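Side-chain contact in malonyl CoA:acyl carrier protein malonyltransferase (Streptomyces coelicolor, PDB 1NM2), which probably transfers the malonyl group from malonyl-CoA to holo-acyl carrier protein, supplying building units for fatty acid biosynthesis: residues K48-A51 with D52-R55. Sequence-based numbering, arbitrary orientation.
With NI (nickel (II) ion), chain B.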
loop_
_atom_site.group_PDB
_atom_site.type_symbol
_atom_site.label_atom_id
_atom_site.label_comp_id
_atom_site.label_asym_id
_atom_site.label_seq_id
_atom_site.Cartn_x
_atom_site.Cartn_y
_atom_site.Cartn_z
ATOM N N LYS A 48 -15.147 -12.006 9.945
ATOM C CA LYS A 48 -15.418 -13.440 9.810
ATOM C C LYS A 48 -14.704 -14.157 8.664
ATOM O O LYS A 48 -14.389 -15.346 8.772
ATOM C CB LYS A 48 -16.927 -13.675 9.661
ATOM C CG LYS A 48 -17.796 -12.829 10.588
ATOM C CD LYS A 48 -17.563 -13.150 12.055
ATOM C CE LYS A 48 -18.114 -14.516 12.425
ATOM N NZ LYS A 48 -17.900 -14.827 13.873
ATOM N N ALA A 49 -14.461 -13.448 7.568
ATOM C CA ALA A 49 -13.805 -14.048 6.414
ATOM C C ALA A 49 -12.445 -14.668 6.739
ATOM O O ALA A 49 -11.654 -14.104 7.488
ATOM C CB ALA A 49 -13.652 -13.011 5.309
ATOM N N ASP A 50 -12.179 -15.835 6.163
ATOM C CA ASP A 50 -10.910 -16.507 6.388
ATOM C C ASP A 50 -9.868 -16.085 5.355
ATOM O O ASP A 50 -10.081 -15.157 4.579
ATOM C CB ASP A 50 -11.087 -18.025 6.350
ATOM C CG ASP A 50 -11.819 -18.496 5.112
ATOM O OD1 ASP A 50 -11.687 -17.854 4.044
ATOM O OD2 ASP A 50 -12.517 -19.526 5.214
ATOM N N ALA A 51 -8.748 -16.795 5.342
ATOM C CA ALA A 51 -7.644 -16.489 4.443
ATOM C C ALA A 51 -7.979 -16.415 2.956
ATOM O O ALA A 51 -7.611 -15.446 2.285
ATOM C CB ALA A 51 -6.516 -17.489 4.669
ATOM N N ASP A 52 -8.678 -17.417 2.430
ATOM C CA ASP A 52 -8.980 -17.403 1.002
ATOM C C ASP A 52 -9.876 -16.245 0.561
ATOM O O ASP A 52 -9.716 -15.724 -0.544
ATOM C CB ASP A 52 -9.571 -18.752 0.556
ATOM C CG ASP A 52 -10.986 -18.977 1.051
ATOM O OD1 ASP A 52 -11.926 -18.346 0.514
ATOM O OD2 ASP A 52 -11.157 -19.797 1.978
ATOM N N GLU A 53 -10.796 -15.822 1.425
ATOM C CA GLU A 53 -11.700 -14.726 1.085
ATOM C C GLU A 53 -11.016 -13.367 1.045
ATOM O O GLU A 53 -11.322 -12.547 0.184
ATOM C CB GLU A 53 -12.863 -14.654 2.077
ATOM C CG GLU A 53 -13.757 -15.879 2.091
ATOM C CD GLU A 53 -14.830 -15.786 3.160
ATOM O OE1 GLU A 53 -15.761 -14.959 3.005
ATOM O OE2 GLU A 53 -14.723 -16.532 4.162
ATOM N N ILE A 54 -10.089 -13.120 1.966
ATOM C CA ILE A 54 -9.421 -11.826 1.988
ATOM C C ILE A 54 -8.178 -11.762 1.115
ATOM O O ILE A 54 -7.510 -10.733 1.046
ATOM C CB ILE A 54 -9.076 -11.388 3.427
ATOM C CG1 ILE A 54 -8.077 -12.356 4.062
ATOM C CG2 ILE A 54 -10.349 -11.322 4.254
ATOM C CD1 ILE A 54 -7.693 -11.969 5.476
ATOM N N ARG A 55 -7.870 -12.868 0.445
ATOM C CA ARG A 55 -6.729 -12.906 -0.459
ATOM C C ARG A 55 -7.247 -12.381 -1.794
ATOM O O ARG A 55 -6.479 -11.998 -2.672
ATOM C CB ARG A 55 -6.213 -14.337 -0.602
ATOM C CG ARG A 55 -5.012 -14.495 -1.526
ATOM C CD ARG A 55 -4.311 -15.805 -1.215
ATOM N NE ARG A 55 -3.395 -16.234 -2.263
ATOM C CZ ARG A 55 -2.560 -17.261 -2.135
ATOM N NH1 ARG A 55 -2.532 -17.954 -1.005
ATOM N NH2 ARG A 55 -1.756 -17.595 -3.136
HETATM NI NI NI B . -12.861 -20.072 3.163
HETATM O O HOH W 1 -14.251 -19.020 2.913
#
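With CG set between backbone N and carbonyl carbon in both residues (chi1 51° in Asp50, 72° in Asp52), the carboxylates of Asp50 and Asp52 converge on one nickel ion. Each OD2 binds the metal at 2.1 Å, while Asp50 OD1 lies farther from the nickel, at 2.7 Å. The two carboxylate planes are turned 61° apart, and Asp50 OD1 approaches Asp52 OD2 to 2.9 Å, a closeness of two acceptors that the cation probably makes tolerable.

The same Asp50 illustrates how a helix start is capped. From the N-cap position its OD1 accepts a weak bond from Glu53 N (3.4 Å), and the extended Glu53 side chain reaches back so that OE2 accepts a weak hydrogen bond from Asp50 N (3.3 Å), completing a capping box. Glu53 OE2 also takes a hydrogen bond from the nickel-bound water (2.8 Å), so Glu53, the other half of the box, lies in the metal's second shell as well. An alanine in place of Glu53 would probably leave Asp50 N without this acceptor, remove one acceptor from the nickel-bound water and deprive His44 of this partner.

Behind the polar face, Ala49 CB meets Ile54 CG2 at 3.9 Å. Residues 48-51 form the loop linking helix 42-47 to the short helix 51-54: His44 of the former hydrogen-bonds Glu53 OE1, Phe45 touches the Glu53 side chain, and Ile54, just ahead of helix 57-75, rests on Pro15 in the loop after strand 3-7.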